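Local structure of DNA protection during starvation protein (Halobacterium salinarum, 1TJO) at residues R84-A87 / V91-A94; V41-H46 / A101-D106; E138-E141 / A147-H150; G12-S17 / D25-C30. The protein probably protects DNA from oxidative damage by oxidising ferrous iron with hydrogen peroxide and storing it as ferric mineral inside a hollow dodecamer. One frame throughout, in Å; residues are numbered along the deposited sequence.

Contact 1. Residues R84-A87 / V91-A94. With MG (magnesium ion), chain Q.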
loop_
_atom_site.group_PDB
_atom_site.type_symbol
_atom_site.label_atom_id
_atom_site.label_comp_id
_atom_site.label_asym_id
_atom_site.label_seq_id
_atom_site.Cartn_x
_atom_site.Cartn_y
_atom_site.Cartn_z
ATOM N N ARG A 84 -10.392 1.072 -29.239
ATOM C CA ARG A 84 -9.767 0.507 -30.454
ATOM C C ARG A 84 -10.515 0.921 -31.716
ATOM O O ARG A 84 -9.888 1.266 -32.719
ATOM C CB ARG A 84 -9.613 -1.010 -30.336
ATOM C CG ARG A 84 -8.697 -1.611 -31.369
ATOM C CD ARG A 84 -7.258 -1.107 -31.242
ATOM N NE ARG A 84 -6.427 -1.713 -32.260
ATOM C CZ ARG A 84 -5.186 -1.316 -32.541
ATOM N NH1 ARG A 84 -4.608 -0.345 -31.818
ATOM N NH2 ARG A 84 -4.523 -1.911 -33.544
ATOM N N VAL A 85 -11.849 0.914 -31.689
ATOM C CA VAL A 85 -12.619 1.457 -32.809
ATOM C C VAL A 85 -12.183 2.868 -33.122
ATOM O O VAL A 85 -11.905 3.180 -34.270
ATOM C CB VAL A 85 -14.100 1.486 -32.512
ATOM C CG1 VAL A 85 -14.918 2.281 -33.548
ATOM C CG2 VAL A 85 -14.613 0.028 -32.478
ATOM N N GLN A 86 -12.097 3.692 -32.093
ATOM C CA GLN A 86 -11.682 5.073 -32.278
ATOM C C GLN A 86 -10.231 5.201 -32.790
ATOM O O GLN A 86 -9.994 5.970 -33.713
ATOM C CB GLN A 86 -11.895 5.842 -30.986
ATOM C CG GLN A 86 -12.234 7.261 -31.188
ATOM C CD GLN A 86 -11.004 8.013 -31.437
ATOM O OE1 GLN A 86 -10.965 8.997 -32.184
ATOM N NE2 GLN A 86 -9.949 7.531 -30.860
ATOM N N ALA A 87 -9.323 4.372 -32.287
ATOM C CA ALA A 87 -7.930 4.391 -32.706
ATOM C C ALA A 87 -7.779 4.041 -34.165
ATOM O O ALA A 87 -6.880 4.573 -34.825
ATOM C CB ALA A 87 -7.068 3.504 -31.876
ATOM N N VAL A 91 -16.130 5.278 -35.439
ATOM C CA VAL A 91 -16.970 5.871 -34.416
ATOM C C VAL A 91 -17.637 4.802 -33.559
ATOM O O VAL A 91 -18.504 4.075 -34.002
ATOM C CB VAL A 91 -18.069 6.766 -35.084
ATOM C CG1 VAL A 91 -18.985 7.356 -34.063
ATOM C CG2 VAL A 91 -17.440 7.855 -35.883
ATOM N N PRO A 92 -17.219 4.656 -32.313
ATOM C CA PRO A 92 -17.792 3.605 -31.485
ATOM C C PRO A 92 -19.251 3.861 -31.173
ATOM O O PRO A 92 -19.661 4.999 -30.915
ATOM C CB PRO A 92 -16.952 3.635 -30.237
ATOM C CG PRO A 92 -16.336 4.974 -30.222
ATOM C CD PRO A 92 -16.193 5.441 -31.614
ATOM N N HIS A 93 -20.063 2.818 -31.158
ATOM C CA HIS A 93 -21.484 3.012 -30.812
ATOM C C HIS A 93 -21.520 3.574 -29.393
ATOM O O HIS A 93 -20.750 3.089 -28.549
ATOM C CB HIS A 93 -22.264 1.710 -30.848
ATOM C CG HIS A 93 -22.295 1.026 -32.182
ATOM N ND1 HIS A 93 -22.526 1.681 -33.380
ATOM C CD2 HIS A 93 -22.093 -0.275 -32.498
ATOM C CE1 HIS A 93 -22.493 0.797 -34.367
ATOM N NE2 HIS A 93 -22.225 -0.395 -33.860
ATOM N N ALA A 94 -22.405 4.549 -29.118
ATOM C CA ALA A 94 -22.333 5.272 -27.871
ATOM C C ALA A 94 -23.606 5.315 -27.057
ATOM O O ALA A 94 -23.583 4.997 -25.858
ATOM C CB ALA A 94 -21.813 6.670 -28.137
HETATM MG MG MG Q . -9.163 9.921 -33.500
HETATM O O HOH W 1 -8.065 8.125 -33.655
HETATM O O HOH W 2 -10.411 9.897 -35.243
HETATM O O HOH W 3 -7.677 10.821 -34.663
#
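The iron-translocation region of this ferritin-like subunit includes V85 and Q86, on the last turn of helix 60-87, where the chain folds back and lays V91 and P92 against them. V85 makes the main contact. With CG1 anti to the backbone N (chi1 169°), this methyl lies over the V91-P92 peptide, 3.5 Å from P92 N and 3.7 Å from V91 C, and meets the proline ring at CD (3.9 Å). No hydrogen bond joins the two segments: their direct contact is apolar, and N35 of helix 24-54 holds the loop through V91 O and H93 N.

Q86 brings only its CB near P92 CD (4.4 Å). Its chain then bends at chi2 and turns the amide away from the proline, so that OE1 binds the magnesium ion at 2.4 Å. Three waters also bind the metal, and one of them, water 1, donates to Q86 O (2.9 Å), tying the ion to the backbone as well. E56 OE1 of the second subunit and H168 NE2 of the third complete six ligands. A carbonyl oxygen, a carboxylate, an imidazole and waters thus make a mixed polar cation site shared by three subunits, apart from the apolar V85-P92 contact.

Contact 2. Residues V41-H46 / A101-D106; sequences VYVLYH and AEASVD
N40 OD1 accepts two backbone hydrogen bonds, from the N-H groups of V105 and S104, and so fastens the chain leaving helix 96-102 to helix 24-54 right beside V43, the residue that packs on A103 and V105. The contact thereby seats the loop after this short helix on the first long helix of the ferritin-like bundle; a short helix between the second and third bundle helices is a feature of the Dps family. The two segments themselves share no hydrogen bond; their closest CA atoms, those of V43 and A103, stand 7.1 Å apart, and side-chain methyls fill the interval.

V43 straddles A103: its CG1 lies 3.6 Å from A103 CB and its CG2 3.8 Å from the same atom. The rotation that does this puts CG1 anti to the carbonyl carbon (chi1 -67°) and leaves CG2 between the backbone N and that carbon, turned to V105. V43 and V105 also meet through their CG2 methyls, but the modelled separation is too short to be trusted.

Other residues of this helical segment serve the subunit interface: Y45 OH bonds E75 OE2 and Y42 OH of the second subunit, and H46 NE2 pairs with its counterpart there. Chemically, the labour is divided: one carbonyl oxygen, N40 OD1, takes up two backbone N-H groups and anchors the loop, while V43 and A103 add apolar contact.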
loop_
_atom_site.group_PDB
_atom_site.type_symbol
_atom_site.label_atom_id
_atom_site.label_comp_id
_atom_site.label_asym_id
_atom_site.label_seq_id
_atom_site.Cartn_x
_atom_site.Cartn_y
_atom_site.Cartn_z
ATOM N N VAL A 41 -21.360 -6.336 -25.691
ATOM C CA VAL A 41 -20.702 -6.310 -24.383
ATOM C C VAL A 41 -21.382 -5.286 -23.483
ATOM O O VAL A 41 -21.512 -5.522 -22.294
ATOM C CB VAL A 41 -19.186 -6.078 -24.515
ATOM C CG1 VAL A 41 -18.571 -5.825 -23.162
ATOM C CG2 VAL A 41 -18.515 -7.264 -25.138
ATOM N N TYR A 42 -21.850 -4.161 -24.032
ATOM C CA TYR A 42 -22.565 -3.193 -23.212
ATOM C C TYR A 42 -23.975 -3.653 -22.779
ATOM O O TYR A 42 -24.410 -3.349 -21.687
ATOM C CB TYR A 42 -22.584 -1.780 -23.814
ATOM C CG TYR A 42 -21.636 -0.833 -23.050
ATOM C CD1 TYR A 42 -20.757 -0.033 -23.734
ATOM C CD2 TYR A 42 -21.701 -0.710 -21.672
ATOM C CE1 TYR A 42 -19.922 0.826 -23.091
ATOM C CE2 TYR A 42 -20.854 0.155 -21.011
ATOM C CZ TYR A 42 -19.971 0.920 -21.728
ATOM O OH TYR A 42 -19.093 1.788 -21.074
ATOM N N VAL A 43 -24.650 -4.423 -23.634
ATOM C CA VAL A 43 -25.894 -5.066 -23.239
ATOM C C VAL A 43 -25.629 -6.075 -22.108
ATOM O O VAL A 43 -26.360 -6.108 -21.139
ATOM C CB VAL A 43 -26.692 -5.703 -24.415
ATOM C CG1 VAL A 43 -27.213 -4.604 -25.346
ATOM C CG2 VAL A 43 -25.888 -6.624 -25.162
ATOM N N LEU A 44 -24.541 -6.840 -22.216
ATOM C CA LEU A 44 -24.128 -7.776 -21.184
ATOM C C LEU A 44 -23.881 -7.027 -19.881
ATOM O O LEU A 44 -24.385 -7.399 -18.833
ATOM C CB LEU A 44 -22.872 -8.547 -21.617
ATOM C CG LEU A 44 -22.277 -9.428 -20.510
ATOM C CD1 LEU A 44 -23.258 -10.527 -20.123
ATOM C CD2 LEU A 44 -20.898 -9.927 -20.944
ATOM N N TYR A 45 -23.094 -5.969 -19.978
ATOM C CA TYR A 45 -22.788 -5.143 -18.807
ATOM C C TYR A 45 -24.087 -4.724 -18.103
ATOM O O TYR A 45 -24.234 -4.844 -16.844
ATOM C CB TYR A 45 -22.037 -3.878 -19.241
ATOM C CG TYR A 45 -21.998 -2.762 -18.195
ATOM C CD1 TYR A 45 -21.116 -2.803 -17.154
ATOM C CD2 TYR A 45 -22.843 -1.683 -18.312
ATOM C CE1 TYR A 45 -21.086 -1.782 -16.219
ATOM C CE2 TYR A 45 -22.872 -0.684 -17.392
ATOM C CZ TYR A 45 -21.962 -0.707 -16.364
ATOM O OH TYR A 45 -21.973 0.326 -15.445
ATOM N N HIS A 46 -25.035 -4.195 -18.881
ATOM C CA HIS A 46 -26.262 -3.685 -18.264
ATOM C C HIS A 46 -27.125 -4.783 -17.642
ATOM O O HIS A 46 -27.762 -4.577 -16.606
ATOM C CB HIS A 46 -27.065 -2.850 -19.256
ATOM C CG HIS A 46 -26.599 -1.440 -19.302
ATOM N ND1 HIS A 46 -26.804 -0.580 -18.249
ATOM C CD2 HIS A 46 -25.895 -0.742 -20.234
ATOM C CE1 HIS A 46 -26.265 0.599 -18.547
ATOM N NE2 HIS A 46 -25.703 0.520 -19.732
ATOM N N ALA A 101 -29.692 -1.457 -29.972
ATOM C CA ALA A 101 -30.140 -1.674 -31.373
ATOM C C ALA A 101 -29.125 -2.483 -32.201
ATOM O O ALA A 101 -29.466 -3.322 -33.055
ATOM C CB ALA A 101 -30.385 -0.338 -32.034
ATOM N N GLU A 102 -27.852 -2.194 -31.987
ATOM C CA GLU A 102 -26.782 -2.839 -32.715
ATOM C C GLU A 102 -26.388 -4.174 -32.107
ATOM O O GLU A 102 -25.639 -4.896 -32.738
ATOM C CB GLU A 102 -25.576 -1.905 -32.750
ATOM C CG GLU A 102 -25.852 -0.618 -33.523
ATOM C CD GLU A 102 -25.793 -0.815 -35.039
ATOM O OE1 GLU A 102 -26.092 0.148 -35.750
ATOM O OE2 GLU A 102 -25.482 -1.912 -35.519
ATOM N N ALA A 103 -26.874 -4.496 -30.901
ATOM C CA ALA A 103 -26.554 -5.773 -30.258
ATOM C C ALA A 103 -27.380 -6.880 -30.902
ATOM O O ALA A 103 -28.560 -6.680 -31.218
ATOM C CB ALA A 103 -26.817 -5.718 -28.761
ATOM N N SER A 104 -26.740 -8.021 -31.113
ATOM C CA SER A 104 -27.385 -9.234 -31.627
ATOM C C SER A 104 -27.897 -10.150 -30.520
ATOM O O SER A 104 -28.753 -11.015 -30.762
ATOM C CB SER A 104 -26.405 -10.024 -32.490
ATOM O OG SER A 104 -25.261 -10.451 -31.761
ATOM N N VAL A 105 -27.405 -9.956 -29.304
ATOM C CA VAL A 105 -27.782 -10.835 -28.218
ATOM C C VAL A 105 -29.171 -10.519 -27.702
ATOM O O VAL A 105 -29.692 -9.464 -27.933
ATOM C CB VAL A 105 -26.764 -10.804 -27.081
ATOM C CG1 VAL A 105 -25.418 -11.256 -27.580
ATOM C CG2 VAL A 105 -26.653 -9.409 -26.488
ATOM N N ASP A 106 -29.732 -11.452 -26.954
ATOM C CA ASP A 106 -31.084 -11.343 -26.422
ATOM C C ASP A 106 -31.047 -10.677 -25.061
ATOM O O ASP A 106 -30.278 -11.086 -24.214
ATOM C CB ASP A 106 -31.692 -12.729 -26.247
ATOM C CG ASP A 106 -31.705 -13.512 -27.526
ATOM O OD1 ASP A 106 -32.255 -12.998 -28.520
ATOM O OD2 ASP A 106 -31.145 -14.615 -27.627
#

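Contact 3. Residues E138-E141 / A147-H150. With SO4 (sulfate ion), chain E.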
loop_
_atom_site.group_PDB
_atom_site.type_symbol
_atom_site.label_atom_id
_atom_site.label_comp_id
_atom_site.label_asym_id
_atom_site.label_seq_id
_atom_site.Cartn_x
_atom_site.Cartn_y
_atom_site.Cartn_z
ATOM N N GLU A 138 -9.447 -14.129 -35.233
ATOM C CA GLU A 138 -8.918 -14.657 -36.486
ATOM C C GLU A 138 -8.958 -13.604 -37.601
ATOM O O GLU A 138 -8.015 -13.471 -38.377
ATOM C CB GLU A 138 -9.748 -15.875 -36.880
ATOM C CG GLU A 138 -9.531 -17.023 -35.923
ATOM C CD GLU A 138 -10.425 -18.211 -36.196
ATOM O OE1 GLU A 138 -10.596 -19.013 -35.233
ATOM O OE2 GLU A 138 -10.966 -18.322 -37.343
ATOM N N LEU A 139 -10.024 -12.818 -37.647
ATOM C CA LEU A 139 -10.146 -11.748 -38.622
ATOM C C LEU A 139 -9.000 -10.769 -38.457
ATOM O O LEU A 139 -8.346 -10.398 -39.420
ATOM C CB LEU A 139 -11.498 -11.034 -38.479
ATOM C CG LEU A 139 -11.670 -9.735 -39.261
ATOM C CD1 LEU A 139 -11.728 -10.081 -40.732
ATOM C CD2 LEU A 139 -12.897 -9.028 -38.843
ATOM N N ALA A 140 -8.764 -10.330 -37.215
ATOM C CA ALA A 140 -7.708 -9.360 -36.959
ATOM C C ALA A 140 -6.344 -9.937 -37.303
ATOM O O ALA A 140 -5.535 -9.257 -37.935
ATOM C CB ALA A 140 -7.777 -8.860 -35.488
ATOM N N GLU A 141 -6.077 -11.185 -36.944
ATOM C CA GLU A 141 -4.737 -11.714 -37.204
ATOM C C GLU A 141 -4.528 -11.884 -38.729
ATOM O O GLU A 141 -3.450 -11.568 -39.265
ATOM C CB GLU A 141 -4.444 -12.963 -36.371
ATOM C CG GLU A 141 -4.033 -12.584 -34.946
ATOM C CD GLU A 141 -2.705 -13.178 -34.410
ATOM O OE1 GLU A 141 -2.485 -14.372 -34.742
ATOM O OE2 GLU A 141 -1.921 -12.475 -33.609
ATOM N N ALA A 147 -2.115 -6.238 -32.796
ATOM C CA ALA A 147 -2.506 -5.587 -31.543
ATOM C C ALA A 147 -4.016 -5.777 -31.244
ATOM O O ALA A 147 -4.403 -6.100 -30.130
ATOM C CB ALA A 147 -2.152 -4.131 -31.542
ATOM N N THR A 148 -4.864 -5.608 -32.240
ATOM C CA THR A 148 -6.279 -5.898 -32.040
ATOM C C THR A 148 -6.496 -7.351 -31.669
ATOM O O THR A 148 -7.267 -7.632 -30.795
ATOM C CB THR A 148 -7.086 -5.588 -33.267
ATOM O OG1 THR A 148 -7.055 -4.178 -33.509
ATOM C CG2 THR A 148 -8.534 -5.928 -33.070
ATOM N N ALA A 149 -5.824 -8.278 -32.346
ATOM C CA ALA A 149 -5.971 -9.694 -32.038
ATOM C C ALA A 149 -5.587 -10.000 -30.624
ATOM O O ALA A 149 -6.305 -10.733 -29.920
ATOM C CB ALA A 149 -5.111 -10.530 -32.954
ATOM N N HIS A 150 -4.463 -9.410 -30.202
ATOM C CA HIS A 150 -3.940 -9.567 -28.823
ATOM C C HIS A 150 -4.975 -9.026 -27.797
ATOM O O HIS A 150 -5.322 -9.688 -26.833
ATOM C CB HIS A 150 -2.640 -8.814 -28.664
ATOM C CG HIS A 150 -2.091 -8.855 -27.274
ATOM N ND1 HIS A 150 -1.591 -10.005 -26.723
ATOM C CD2 HIS A 150 -1.929 -7.882 -26.347
ATOM C CE1 HIS A 150 -1.198 -9.757 -25.490
ATOM N NE2 HIS A 150 -1.379 -8.471 -25.236
HETATM S S SO4 E . -1.176 -13.295 -27.304
HETATM O O1 SO4 E . -2.202 -14.325 -27.237
HETATM O O2 SO4 E . -1.528 -12.277 -28.302
HETATM O O3 SO4 E . -1.150 -12.627 -25.957
HETATM O O4 SO4 E . 0.109 -13.931 -27.567
#
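A140 and A149 meet where helices 115-142 and 146-169 form a helical hairpin, their CA atoms only 5.2 Å apart. Such an approach needs small side chains: A140 CB rests 3.7 Å from A149 N and 4.0 Å from A149 CB. T148 flanks the pair by placing CG2 anti to its backbone N, which brings that methyl 3.9 Å from A140 CB and sends OG1 to D145 OD1 and R84 NE. E141 bends at chi2, and its OE1 is held in a salt bridge by R153; its modelled approach to A149 is too close and remains doubtful.

H150 leaves the hairpin contact altogether. Its CG is swung anti to the backbone N (chi1 176°), carrying the imidazole to a sulfate ion, probably from the crystallisation liquor, whose S lies in the ring plane, off the edge. ND1 donates to sulfate O2 at 2.8 Å along a nearly straight line (168°); its second bond, to O3, is weak, bent to 117°. R153 of this chain, with H150 and R153 of two further subunits, also binds the anion, consistent with a three-fold site. A phenylalanine here would probably leave O2 without its N-H donor from this chain and set a non-polar ring edge beside the anion.

Three imidazoles and three guanidinium groups around one sulfate probably make a locally positive pocket, partly offset by nearby glutamates, in which the anion would favour protonated histidines.

Contact 4. Residues G12-S17 / D25-C30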
loop_
_atom_site.group_PDB
_atom_site.type_symbol
_atom_site.label_atom_id
_atom_site.label_comp_id
_atom_site.label_asym_id
_atom_site.label_seq_id
_atom_site.Cartn_x
_atom_site.Cartn_y
_atom_site.Cartn_z
ATOM N N GLY A 12 -20.482 5.490 -38.475
ATOM C CA GLY A 12 -20.330 4.536 -39.564
ATOM C C GLY A 12 -19.158 4.757 -40.520
ATOM O O GLY A 12 -18.827 3.872 -41.297
ATOM N N GLU A 13 -18.519 5.916 -40.493
ATOM C CA GLU A 13 -17.342 6.120 -41.342
ATOM C C GLU A 13 -16.104 5.625 -40.614
ATOM O O GLU A 13 -16.062 5.628 -39.370
ATOM C CB GLU A 13 -17.169 7.589 -41.700
ATOM C CG GLU A 13 -18.247 8.046 -42.678
ATOM C CD GLU A 13 -18.044 9.463 -43.178
ATOM O OE1 GLU A 13 -19.019 10.031 -43.708
ATOM O OE2 GLU A 13 -16.922 10.003 -43.053
ATOM N N VAL A 14 -15.098 5.229 -41.388
ATOM C CA VAL A 14 -13.846 4.721 -40.864
ATOM C C VAL A 14 -12.675 5.282 -41.653
ATOM O O VAL A 14 -12.587 5.118 -42.880
ATOM C CB VAL A 14 -13.799 3.190 -40.920
ATOM C CG1 VAL A 14 -12.448 2.646 -40.392
ATOM C CG2 VAL A 14 -14.930 2.596 -40.096
ATOM N N GLU A 15 -11.746 5.932 -40.973
ATOM C CA GLU A 15 -10.672 6.621 -41.673
ATOM C C GLU A 15 -9.319 5.941 -41.606
ATOM O O GLU A 15 -8.395 6.322 -42.329
ATOM C CB GLU A 15 -10.571 8.076 -41.248
ATOM C CG GLU A 15 -10.471 8.380 -39.794
ATOM C CD GLU A 15 -10.113 9.842 -39.516
ATOM O OE1 GLU A 15 -10.226 10.691 -40.440
ATOM O OE2 GLU A 15 -9.725 10.127 -38.357
ATOM N N GLY A 16 -9.213 4.897 -40.801
ATOM C CA GLY A 16 -7.933 4.295 -40.510
ATOM C C GLY A 16 -7.095 5.213 -39.660
ATOM O O GLY A 16 -7.625 6.154 -39.046
ATOM N N SER A 17 -5.800 4.901 -39.557
ATOM C CA SER A 17 -4.869 5.695 -38.784
ATOM C C SER A 17 -3.535 5.755 -39.497
ATOM O O SER A 17 -2.955 4.710 -39.799
ATOM C CB SER A 17 -4.639 4.997 -37.433
ATOM O OG SER A 17 -3.667 5.648 -36.647
ATOM N N ASP A 25 -9.249 0.633 -45.491
ATOM C CA ASP A 25 -9.883 -0.606 -45.919
ATOM C C ASP A 25 -9.752 -1.730 -44.895
ATOM O O ASP A 25 -10.743 -2.367 -44.542
ATOM C CB ASP A 25 -9.373 -1.053 -47.293
ATOM C CG ASP A 25 -10.376 -1.902 -47.997
ATOM O OD1 ASP A 25 -10.154 -3.132 -48.061
ATOM O OD2 ASP A 25 -11.434 -1.432 -48.495
ATOM N N ARG A 26 -8.538 -1.931 -44.393
ATOM C CA ARG A 26 -8.231 -2.903 -43.340
ATOM C C ARG A 26 -8.973 -2.528 -42.068
ATOM O O ARG A 26 -9.638 -3.350 -41.459
ATOM C CB ARG A 26 -6.704 -2.887 -43.068
ATOM C CG ARG A 26 -6.089 -4.182 -42.633
ATOM C CD ARG A 26 -4.751 -4.513 -43.352
ATOM N NE ARG A 26 -3.741 -3.469 -43.182
ATOM C CZ ARG A 26 -2.642 -3.522 -42.412
ATOM N NH1 ARG A 26 -2.337 -4.580 -41.667
ATOM N NH2 ARG A 26 -1.824 -2.471 -42.396
ATOM N N ALA A 27 -8.869 -1.255 -41.701
ATOM C CA ALA A 27 -9.458 -0.741 -40.458
ATOM C C ALA A 27 -10.960 -0.925 -40.441
ATOM O O ALA A 27 -11.545 -1.291 -39.424
ATOM C CB ALA A 27 -9.124 0.730 -40.280
ATOM N N GLU A 28 -11.601 -0.706 -41.584
ATOM C CA GLU A 28 -13.061 -0.847 -41.663
ATOM C C GLU A 28 -13.551 -2.257 -41.320
ATOM O O GLU A 28 -14.576 -2.423 -40.640
ATOM C CB GLU A 28 -13.549 -0.420 -43.047
ATOM C CG GLU A 28 -15.053 -0.262 -43.122
ATOM C CD GLU A 28 -15.507 0.120 -44.509
ATOM O OE1 GLU A 28 -14.645 0.529 -45.331
ATOM O OE2 GLU A 28 -16.724 -0.010 -44.766
ATOM N N GLN A 29 -12.814 -3.284 -41.749
ATOM C CA GLN A 29 -13.184 -4.671 -41.431
ATOM C C GLN A 29 -13.088 -4.953 -39.942
ATOM O O GLN A 29 -13.981 -5.543 -39.359
ATOM C CB GLN A 29 -12.295 -5.656 -42.179
ATOM C CG GLN A 29 -12.566 -5.650 -43.652
ATOM C CD GLN A 29 -11.585 -6.521 -44.433
ATOM O OE1 GLN A 29 -11.683 -7.747 -44.407
ATOM N NE2 GLN A 29 -10.634 -5.891 -45.110
ATOM N N CYS A 30 -12.011 -4.473 -39.344
ATOM C CA CYS A 30 -11.819 -4.598 -37.908
ATOM C C CYS A 30 -12.879 -3.805 -37.149
ATOM O O CYS A 30 -13.412 -4.292 -36.197
ATOM C CB CYS A 30 -10.422 -4.146 -37.513
ATOM S SG CYS A 30 -9.147 -5.431 -37.820
HETATM O O HOH W 4 -13.322 2.860 -44.831
#
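V14 and G16, in the irregular N-terminal tail, pack on A27 and E28 in the first turns of helix 24-54, the helix that opens the ferritin-like four-helix bundle. V14 carries most of this contact and can be followed outward. Its CB faces the helix backbone and lies 4.2 Å from E28 CB. At CB the chain forks. One methyl, CG1, is anti to the backbone N (chi1 179°) and reaches furthest in: it settles 3.7 Å from E28 N and 3.8 Å from A27 CB, touching the backbone of one residue and the methyl of its neighbour. The other branch, CG2, crosses the aliphatic part of E28 at a slant, 4.2 Å from E28 CG. The glutamate stays extended beyond CG, so its methylenes flank the valine while the carboxylate carries on past it.

A27 CB has a second neighbour in the tail, since G16 CA itself approaches it to 3.8 Å. G16 has a positive phi of 70°, which by itself favours glycine.

Further bonds place the tail. E15 pairs through its backbone with G89 in the loop after helix 60-87, while S17 OG bonds L20 N and E167 OE1 of the third subunit.

No direct hydrogen bond crosses between tail and helix; water 4 supplies the polar link, donating to V14 O at 3.1 Å and to E28 OE1 at 2.7 Å.

Overall arrangement
From the N terminus, contact 4 closes first, folding the tail back onto the start of helix 24-54. Further along that helix, contact 2 opens a long loop that ends after helix 96-102; contact 1 is nested within it, closing the short turn after helix 60-87. Contact 3 follows in series and closes the turn between helices 115-142 and 146-169. No loops cross. Contacts 1, 3 and 4 gather near one end of the bundle: A87 O meets S17 CB (3.5 Å), and L139 CD2 meets Q29 O (3.7 Å). Contact 2 touches contact 1 through E102 and H93, but its nearest atoms stay about 13 Å from contact 3.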